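Local atomic coordinates of ebony (Drosophila melanogaster, PDB entry 6DYN), a protein that probably joins beta-alanine to biogenic amines such as histamine and dopamine, with this C-terminal acetyltransferase-like domain holding the amine. Residues A[24-29]-A[39-44]; A[161-166]-A[207-212]. All coordinates share one frame; numbering follows the deposited sequence.

Overall arrangement
From the N terminus the chain runs through helix 14-25, turns out of it, and comes back to the start of helix 41-58. Contact 1 fastens these two ends and closes a short loop without regular structure, which carries E32, a residue hydrogen-bonded to histamine. Much later, contact 2 pairs strand 158-163 with strand 205-212, closing a longer excursion through helix 166-174 and the edge strand 178-184. The two loops follow in series, neither enclosing nor crossing the other. The centres of contacts 1 and 2 lie about 20 Å apart, on opposite sides of the chain's centre; the nearest atoms of contacts 1 and 2 are about 6 Å apart. Both touch histamine: contact 1 near its imidazole, contact 2 at its amine and ethyl linker.

Contact 1: A[24-29]-A[39-44]; sequences SFYNKA and VLRTDY. With HSM (histamine), chain B.
The aliphatic start of R41 lies flat against the phenol of Y26: R41 CG sits 3.6 Å from the centroid of the Y26 ring, almost on the ring normal, in a CH-pi contact. Because R41 bends at chi3 (90°), its guanidinium turns back over the same ring, with R41 NH1 3.5 Å from Y26 CE2 and the two planes 34° apart. N27 OD1 lies over the opposite face near the rim, and V39 O meets the ring edge in its plane, 3.2 Å from Y26 CE1. What carries the ring across to the second segment is its first torsion (chi1 171°), which sets CG anti to the backbone N. With the ring cut back to an alanine, the R41 side chain is likely to lose the surface it lies on, leaving its guanidinium free to turn.

Deeper in, F25 CB rests over one face of the Y44 ring, 3.8 Å from Y44 CE1, while Y26 CA comes against Y44 CE2. Bonds within each segment hold its turn in shape: F25 O accepts from both K28 N and A29 N, and D43 OD2 takes L40 N (2.6 Å) from above the carboxylate plane.

F25 borders the ligand directly, its CE2 3.7 Å from CE1 of histamine, and Y44 is linked to it through E32, by a weak bond from Y44 OH. No hydrogen bond spans the two segments; the chemistry implies a join resting on ring faces, aliphatic carbons and a guanidinium laid over a phenol ring, whose inner side forms part of the amine pocket.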
ATOM      1  N   SER A  24       9.053  -7.034  -2.214  1.00 36.35           N
ATOM      2  CA  SER A  24       9.047  -5.781  -1.473  1.00 41.99           C
ATOM      3  C   SER A  24       8.507  -5.932  -0.057  1.00 42.53           C
ATOM      4  O   SER A  24       8.837  -5.115   0.812  1.00 44.71           O
ATOM      5  CB  SER A  24       8.232  -4.729  -2.232  1.00 39.09           C
ATOM      6  OG  SER A  24       7.843  -3.676  -1.381  1.00 48.76           O
ATOM      7  N   PHE A  25       7.697  -6.949   0.204  1.00 42.95           N
ATOM      8  CA  PHE A  25       7.062  -7.087   1.509  1.00 44.69           C
ATOM      9  C   PHE A  25       7.588  -8.251   2.327  1.00 44.78           C
ATOM     10  O   PHE A  25       7.803  -8.093   3.530  1.00 43.20           O
ATOM     11  CB  PHE A  25       5.547  -7.226   1.345  1.00 42.22           C
ATOM     12  CG  PHE A  25       4.841  -5.918   1.130  1.00 45.80           C
ATOM     13  CD1 PHE A  25       4.933  -5.257  -0.087  1.00 44.19           C
ATOM     14  CD2 PHE A  25       4.080  -5.347   2.147  1.00 54.20           C
ATOM     15  CE1 PHE A  25       4.288  -4.043  -0.297  1.00 44.75           C
ATOM     16  CE2 PHE A  25       3.424  -4.134   1.947  1.00 55.31           C
ATOM     17  CZ  PHE A  25       3.529  -3.479   0.719  1.00 50.13           C
ATOM     18  N   TYR A  26       7.813  -9.413   1.714  1.00 45.06           N
ATOM     19  CA  TYR A  26       8.166 -10.600   2.486  1.00 48.74           C
ATOM     20  C   TYR A  26       9.493 -10.393   3.203  1.00 49.18           C
ATOM     21  O   TYR A  26      10.511 -10.108   2.565  1.00 48.04           O
ATOM     22  CB  TYR A  26       8.243 -11.831   1.585  1.00 49.57           C
ATOM     23  CG  TYR A  26       8.823 -13.028   2.302  1.00 54.33           C
ATOM     24  CD1 TYR A  26       8.039 -13.793   3.163  1.00 53.42           C
ATOM     25  CD2 TYR A  26      10.162 -13.377   2.148  1.00 52.31           C
ATOM     26  CE1 TYR A  26       8.568 -14.884   3.835  1.00 48.51           C
ATOM     27  CE2 TYR A  26      10.701 -14.463   2.823  1.00 55.24           C
ATOM     28  CZ  TYR A  26       9.898 -15.213   3.665  1.00 55.91           C
ATOM     29  OH  TYR A  26      10.429 -16.298   4.335  1.00 61.88           O
ATOM     30  N   ASN A  27       9.475 -10.544   4.527  1.00 48.77           N
ATOM     31  CA  ASN A  27      10.626 -10.372   5.414  1.00 52.41           C
ATOM     32  C   ASN A  27      11.151  -8.944   5.436  1.00 50.75           C
ATOM     33  O   ASN A  27      12.235  -8.696   5.978  1.00 55.30           O
ATOM     34  CB  ASN A  27      11.772 -11.333   5.065  1.00 52.10           C
ATOM     35  CG  ASN A  27      11.794 -12.553   5.958  1.00 55.87           C
ATOM     36  OD1 ASN A  27      10.754 -13.162   6.218  1.00 55.91           O
ATOM     37  ND2 ASN A  27      12.977 -12.910   6.448  1.00 60.23           N
ATOM     38  N   LYS A  28      10.423  -7.999   4.846  1.00 46.44           N
ATOM     39  CA  LYS A  28      10.755  -6.587   4.938  1.00 47.23           C
ATOM     40  C   LYS A  28       9.684  -5.774   5.644  1.00 39.99           C
ATOM     41  O   LYS A  28      10.022  -4.844   6.374  1.00 42.48           O
ATOM     42  CB  LYS A  28      10.994  -5.997   3.544  1.00 42.80           C
ATOM     43  CG  LYS A  28      12.261  -6.503   2.861  1.00 49.57           C
ATOM     44  CD  LYS A  28      11.896  -7.391   1.689  1.00 53.45           C
ATOM     45  CE  LYS A  28      12.862  -8.565   1.480  1.00 55.11           C
ATOM     46  NZ  LYS A  28      12.256  -9.576   0.533  1.00 45.05           N
ATOM     47  N   ALA A  29       8.414  -6.147   5.476  1.00 35.39           N
ATOM     48  CA  ALA A  29       7.297  -5.361   5.981  1.00 39.81           C
ATOM     49  C   ALA A  29       7.367  -5.181   7.497  1.00 36.04           C
ATOM     50  O   ALA A  29       7.650  -6.120   8.254  1.00 27.72           O
ATOM     51  CB  ALA A  29       5.981  -6.024   5.574  1.00 41.59           C
ATOM     52  N   VAL A  39       4.855 -16.313   8.356  1.00 50.59           N
ATOM     53  CA  VAL A  39       4.566 -15.404   7.255  1.00 56.77           C
ATOM     54  C   VAL A  39       5.176 -16.017   6.007  1.00 48.01           C
ATOM     55  O   VAL A  39       6.401 -16.029   5.854  1.00 56.61           O
ATOM     56  CB  VAL A  39       5.128 -13.999   7.495  1.00 56.56           C
ATOM     57  CG1 VAL A  39       4.367 -12.999   6.631  1.00 56.75           C
ATOM     58  CG2 VAL A  39       5.092 -13.631   8.983  1.00 55.18           C
ATOM     59  N   LEU A  40       4.334 -16.518   5.109  1.00 45.15           N
ATOM     60  CA  LEU A  40       4.806 -17.185   3.904  1.00 46.84           C
ATOM     61  C   LEU A  40       4.691 -16.254   2.705  1.00 42.25           C
ATOM     62  O   LEU A  40       3.770 -15.440   2.627  1.00 41.36           O
ATOM     63  CB  LEU A  40       4.012 -18.466   3.646  1.00 43.51           C
ATOM     64  CG  LEU A  40       4.484 -19.756   4.324  1.00 39.81           C
ATOM     65  CD1 LEU A  40       4.858 -19.534   5.776  1.00 48.13           C
ATOM     66  CD2 LEU A  40       3.388 -20.798   4.213  1.00 48.41           C
ATOM     67  N   ARG A  41       5.646 -16.378   1.771  1.00 44.93           N
ATOM     68  CA  ARG A  41       5.595 -15.572   0.553  1.00 43.44           C
ATOM     69  C   ARG A  41       4.258 -15.731  -0.153  1.00 38.49           C
ATOM     70  O   ARG A  41       3.690 -14.754  -0.649  1.00 37.52           O
ATOM     71  CB  ARG A  41       6.735 -15.947  -0.399  1.00 48.88           C
ATOM     72  CG  ARG A  41       8.104 -16.017   0.241  1.00 50.71           C
ATOM     73  CD  ARG A  41       9.173 -16.327  -0.780  1.00 48.65           C
ATOM     74  NE  ARG A  41       9.726 -15.108  -1.353  1.00 63.00           N
ATOM     75  CZ  ARG A  41      10.960 -14.668  -1.125  1.00 63.10           C
ATOM     76  NH1 ARG A  41      11.771 -15.367  -0.336  1.00 60.65           N
ATOM     77  NH2 ARG A  41      11.379 -13.533  -1.688  1.00 59.43           N
ATOM     78  N   THR A  42       3.728 -16.957  -0.188  1.00 40.01           N
ATOM     79  CA  THR A  42       2.458 -17.211  -0.866  1.00 38.28           C
ATOM     80  C   THR A  42       1.276 -16.546  -0.170  1.00 34.12           C
ATOM     81  O   THR A  42       0.223 -16.386  -0.794  1.00 33.49           O
ATOM     82  CB  THR A  42       2.212 -18.729  -1.003  1.00 40.45           C
ATOM     83  OG1 THR A  42       2.164 -19.340   0.297  1.00 34.25           O
ATOM     84  CG2 THR A  42       3.323 -19.395  -1.841  1.00 30.80           C
ATOM     85  N   ASP A  43       1.408 -16.162   1.105  1.00 35.43           N
ATOM     86  CA  ASP A  43       0.324 -15.414   1.741  1.00 38.47           C
ATOM     87  C   ASP A  43       0.070 -14.107   0.999  1.00 33.44           C
ATOM     88  O   ASP A  43      -1.083 -13.705   0.807  1.00 34.80           O
ATOM     89  CB  ASP A  43       0.640 -15.137   3.215  1.00 40.18           C
ATOM     90  CG  ASP A  43       0.832 -16.414   4.031  1.00 43.81           C
ATOM     91  OD1 ASP A  43       0.095 -17.388   3.793  1.00 40.05           O
ATOM     92  OD2 ASP A  43       1.726 -16.445   4.906  1.00 46.47           O
ATOM     93  N   TYR A  44       1.136 -13.439   0.555  1.00 36.10           N
ATOM     94  CA  TYR A  44       0.960 -12.213  -0.219  1.00 35.85           C
ATOM     95  C   TYR A  44       0.451 -12.512  -1.626  1.00 34.97           C
ATOM     96  O   TYR A  44      -0.487 -11.865  -2.106  1.00 34.85           O
ATOM     97  CB  TYR A  44       2.267 -11.434  -0.282  1.00 31.23           C
ATOM     98  CG  TYR A  44       2.815 -10.944   1.042  1.00 39.14           C
ATOM     99  CD1 TYR A  44       2.273  -9.834   1.688  1.00 36.52           C
ATOM    100  CD2 TYR A  44       3.898 -11.581   1.634  1.00 41.33           C
ATOM    101  CE1 TYR A  44       2.799  -9.379   2.887  1.00 36.66           C
ATOM    102  CE2 TYR A  44       4.432 -11.136   2.832  1.00 45.46           C
ATOM    103  CZ  TYR A  44       3.882 -10.039   3.455  1.00 42.12           C
ATOM    104  OH  TYR A  44       4.436  -9.614   4.642  1.00 37.91           O
TER
HETATM  105  N   HSM B 901      -0.419   0.288   3.213  1.00 40.15           N
HETATM  106  CA  HSM B 901      -0.468  -0.433   4.477  1.00 33.60           C
HETATM  107  CB  HSM B 901       0.938  -0.935   4.843  1.00 42.38           C
HETATM  108  CG  HSM B 901       0.979  -2.470   4.811  1.00 54.59           C
HETATM  109  ND1 HSM B 901       0.298  -3.247   3.989  1.00 53.62           N
HETATM  110  CD2 HSM B 901       1.733  -3.280   5.620  1.00 53.30           C
HETATM  111  CE1 HSM B 901       0.606  -4.528   4.271  1.00 53.06           C
HETATM  112  NE2 HSM B 901       1.497  -4.533   5.280  1.00 54.19           N

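Contact 2: A[161-166]-A[207-212]; sequences TTNTSP and IVHWKE. With CA (calcium ion), chain C; HSM (histamine), chain B.
H209 N binds T161 O at 2.7 Å along a nearly straight bond (172°), and a CA-H...O contact from V208 adds a weaker hold on the same oxygen. The strands are antiparallel neighbours in the mixed sheet, whose strand order matches the GNAT acetyltransferase fold. T161 with H209 and N163 with I207 are hydrogen-bonded pairs flanking the non-hydrogen-bonded T162 and V208; N163 N to I207 O is also 2.7 Å.

Side chains alternate between the faces. Beta-branched T162 and V208 suit the extended backbone and point together toward helix 93-111, where T162 OG1 is bonded to E104 and V208 packs on C103 and I107. T161, N163, I207 and H209 share the other face, partly roofed by helix 166-174. T161 OG1 is satisfied by S122 O.

Asparagine suits its place because its amide has two unlike ends. With CG anti to the carbonyl carbon (chi1 -78°), N163 OD1 binds the calcium ion at 2.4 Å while N163 ND2 gives a hydrogen to H209 ND1 at 2.9 Å. The acceptor lies in the amide plane, yet ND2 stands 32° out of the imidazole plane. I207 CG2 lies over a face of the imidazole. The calcium would probably polarise the amide and strengthen ND2 as a donor.

Just past the strand end, T164 OG1 nears histamine CB at 3.3 Å, and T162 O takes a weak bond from the histamine amine. A water 2.8 Å from the calcium ion accepts from histamine N at 3.0 Å.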
ATOM      1  N   THR A 161      -4.060   6.609   2.799  1.00 19.56           N
ATOM      2  CA  THR A 161      -3.152   5.480   2.951  1.00 21.40           C
ATOM      3  C   THR A 161      -2.690   5.402   4.397  1.00 22.16           C
ATOM      4  O   THR A 161      -2.642   6.416   5.103  1.00 25.03           O
ATOM      5  CB  THR A 161      -1.935   5.588   1.999  1.00 25.64           C
ATOM      6  OG1 THR A 161      -1.163   4.383   2.057  1.00 26.60           O
ATOM      7  CG2 THR A 161      -1.037   6.749   2.382  1.00 23.15           C
ATOM      8  N   THR A 162      -2.379   4.182   4.842  1.00 19.01           N
ATOM      9  CA  THR A 162      -1.716   3.976   6.122  1.00 21.33           C
ATOM     10  C   THR A 162      -0.259   3.629   5.845  1.00 22.41           C
ATOM     11  O   THR A 162       0.029   2.609   5.221  1.00 22.50           O
ATOM     12  CB  THR A 162      -2.398   2.880   6.944  1.00 18.57           C
ATOM     13  OG1 THR A 162      -3.763   3.237   7.120  1.00 14.93           O
ATOM     14  CG2 THR A 162      -1.798   2.795   8.335  1.00 16.26           C
ATOM     15  N   ASN A 163       0.650   4.478   6.299  1.00 20.86           N
ATOM     16  CA  ASN A 163       2.071   4.300   6.047  1.00 20.11           C
ATOM     17  C   ASN A 163       2.718   3.670   7.271  1.00 19.70           C
ATOM     18  O   ASN A 163       2.595   4.196   8.384  1.00 16.33           O
ATOM     19  CB  ASN A 163       2.709   5.634   5.678  1.00 17.16           C
ATOM     20  CG  ASN A 163       2.403   6.011   4.234  1.00 21.46           C
ATOM     21  OD1 ASN A 163       2.581   5.200   3.342  1.00 24.51           O
ATOM     22  ND2 ASN A 163       1.872   7.200   4.017  1.00 19.14           N
ATOM     23  N   THR A 164       3.383   2.525   7.063  1.00 17.94           N
ATOM     24  CA  THR A 164       3.872   1.703   8.163  1.00 21.54           C
ATOM     25  C   THR A 164       5.390   1.604   8.224  1.00 22.25           C
ATOM     26  O   THR A 164       5.922   0.928   9.111  1.00 20.07           O
ATOM     27  CB  THR A 164       3.276   0.291   8.070  1.00 22.37           C
ATOM     28  OG1 THR A 164       3.505  -0.218   6.763  1.00 23.55           O
ATOM     29  CG2 THR A 164       1.756   0.318   8.340  1.00 19.69           C
ATOM     30  N   SER A 165       6.102   2.248   7.316  1.00 22.72           N
ATOM     31  CA  SER A 165       7.546   2.274   7.436  1.00 23.17           C
ATOM     32  C   SER A 165       8.019   3.714   7.537  1.00 22.14           C
ATOM     33  O   SER A 165       7.337   4.636   7.073  1.00 19.08           O
ATOM     34  CB  SER A 165       8.227   1.596   6.243  1.00 20.84           C
ATOM     35  OG  SER A 165       8.177   2.430   5.100  1.00 23.51           O
ATOM     36  N   PRO A 166       9.182   3.940   8.140  1.00 22.13           N
ATOM     37  CA  PRO A 166       9.667   5.321   8.263  1.00 21.40           C
ATOM     38  C   PRO A 166       9.818   6.031   6.922  1.00 21.57           C
ATOM     39  O   PRO A 166       9.456   7.209   6.818  1.00 19.37           O
ATOM     40  CB  PRO A 166      11.005   5.138   8.989  1.00 27.73           C
ATOM     41  CG  PRO A 166      10.839   3.879   9.755  1.00 23.90           C
ATOM     42  CD  PRO A 166      10.034   2.983   8.865  1.00 21.89           C
ATOM     43  N   ILE A 207       0.808   5.321  10.570  1.00 21.03           N
ATOM     44  CA  ILE A 207       0.318   6.680  10.400  1.00 19.99           C
ATOM     45  C   ILE A 207      -0.677   6.678   9.258  1.00 19.37           C
ATOM     46  O   ILE A 207      -0.353   6.246   8.140  1.00 16.03           O
ATOM     47  CB  ILE A 207       1.457   7.679  10.157  1.00 16.85           C
ATOM     48  CG1 ILE A 207       2.445   7.606  11.348  1.00 22.07           C
ATOM     49  CG2 ILE A 207       0.892   9.063   9.981  1.00 17.69           C
ATOM     50  CD1 ILE A 207       3.724   8.362  11.138  1.00 24.91           C
ATOM     51  N   VAL A 208      -1.889   7.126   9.555  1.00 15.75           N
ATOM     52  CA  VAL A 208      -2.957   7.242   8.576  1.00 21.54           C
ATOM     53  C   VAL A 208      -2.819   8.606   7.936  1.00 17.90           C
ATOM     54  O   VAL A 208      -2.927   9.630   8.622  1.00 18.82           O
ATOM     55  CB  VAL A 208      -4.342   7.086   9.223  1.00 20.98           C
ATOM     56  CG1 VAL A 208      -5.424   7.283   8.174  1.00 19.28           C
ATOM     57  CG2 VAL A 208      -4.476   5.737   9.861  1.00 19.18           C
ATOM     58  N   HIS A 209      -2.592   8.617   6.629  1.00 18.94           N
ATOM     59  CA  HIS A 209      -2.297   9.826   5.873  1.00 20.14           C
ATOM     60  C   HIS A 209      -3.417  10.108   4.884  1.00 17.75           C
ATOM     61  O   HIS A 209      -4.005   9.182   4.322  1.00 19.23           O
ATOM     62  CB  HIS A 209      -0.975   9.685   5.111  1.00 19.20           C
ATOM     63  CG  HIS A 209       0.239   9.973   5.939  1.00 19.45           C
ATOM     64  ND1 HIS A 209       1.221   9.033   6.169  1.00 19.71           N
ATOM     65  CD2 HIS A 209       0.641  11.101   6.573  1.00 20.95           C
ATOM     66  CE1 HIS A 209       2.170   9.564   6.923  1.00 18.86           C
ATOM     67  NE2 HIS A 209       1.840  10.817   7.186  1.00 19.08           N
ATOM     68  N   TRP A 210      -3.660  11.396   4.636  1.00 19.74           N
ATOM     69  CA  TRP A 210      -4.737  11.864   3.766  1.00 18.92           C
ATOM     70  C   TRP A 210      -4.285  13.133   3.053  1.00 20.97           C
ATOM     71  O   TRP A 210      -3.815  14.075   3.694  1.00 18.24           O
ATOM     72  CB  TRP A 210      -6.001  12.135   4.601  1.00 19.77           C
ATOM     73  CG  TRP A 210      -7.119  12.920   3.926  1.00 21.89           C
ATOM     74  CD1 TRP A 210      -7.523  14.192   4.227  1.00 22.64           C
ATOM     75  CD2 TRP A 210      -7.990  12.466   2.868  1.00 22.51           C
ATOM     76  NE1 TRP A 210      -8.590  14.553   3.426  1.00 26.55           N
ATOM     77  CE2 TRP A 210      -8.887  13.519   2.580  1.00 21.97           C
ATOM     78  CE3 TRP A 210      -8.082  11.283   2.130  1.00 20.35           C
ATOM     79  CZ2 TRP A 210      -9.865  13.417   1.594  1.00 22.18           C
ATOM     80  CZ3 TRP A 210      -9.065  11.179   1.164  1.00 20.83           C
ATOM     81  CH2 TRP A 210      -9.941  12.240   0.904  1.00 20.90           C
ATOM     82  N   LYS A 211      -4.446  13.179   1.739  1.00 20.66           N
ATOM     83  CA  LYS A 211      -4.084  14.365   0.966  1.00 24.88           C
ATOM     84  C   LYS A 211      -5.207  14.678  -0.007  1.00 22.01           C
ATOM     85  O   LYS A 211      -5.461  13.900  -0.930  1.00 23.15           O
ATOM     86  CB  LYS A 211      -2.767  14.146   0.217  1.00 22.31           C
ATOM     87  CG  LYS A 211      -2.206  15.366  -0.534  1.00 23.76           C
ATOM     88  CD  LYS A 211      -0.960  14.926  -1.316  1.00 25.35           C
ATOM     89  CE  LYS A 211      -0.256  16.073  -2.012  1.00 35.29           C
ATOM     90  NZ  LYS A 211      -1.091  17.299  -1.959  1.00 37.13           N
ATOM     91  N   GLU A 212      -5.865  15.812   0.180  1.00 19.03           N
ATOM     92  CA  GLU A 212      -6.846  16.261  -0.799  1.00 29.12           C
ATOM     93  C   GLU A 212      -6.158  16.704  -2.087  1.00 29.33           C
ATOM     94  O   GLU A 212      -5.075  17.294  -2.054  1.00 24.88           O
ATOM     95  CB  GLU A 212      -7.675  17.405  -0.216  1.00 28.93           C
ATOM     96  CG  GLU A 212      -8.468  16.967   0.997  1.00 34.84           C
ATOM     97  CD  GLU A 212      -9.309  18.079   1.568  1.00 44.72           C
ATOM     98  OE1 GLU A 212      -9.685  18.991   0.801  1.00 48.90           O
ATOM     99  OE2 GLU A 212      -9.592  18.039   2.786  1.00 52.91           O
TER
HETATM  100 CA    CA C 902       1.858   4.690   1.086  1.00 56.58          CA
HETATM  101  N   HSM B 901      -0.419   0.288   3.213  1.00 40.15           N
HETATM  102  CA  HSM B 901      -0.468  -0.433   4.477  1.00 33.60           C
HETATM  103  CB  HSM B 901       0.938  -0.935   4.843  1.00 42.38           C
HETATM  104  CG  HSM B 901       0.979  -2.470   4.811  1.00 54.59           C
HETATM  105  ND1 HSM B 901       0.298  -3.247   3.989  1.00 53.62           N
HETATM  106  CD2 HSM B 901       1.733  -3.280   5.620  1.00 53.30           C
HETATM  107  CE1 HSM B 901       0.606  -4.528   4.271  1.00 53.06           C
HETATM  108  NE2 HSM B 901       1.497  -4.533   5.280  1.00 54.19           N
HETATM  109  O   HOH W   1       1.692   2.260   2.435  1.00 39.06           O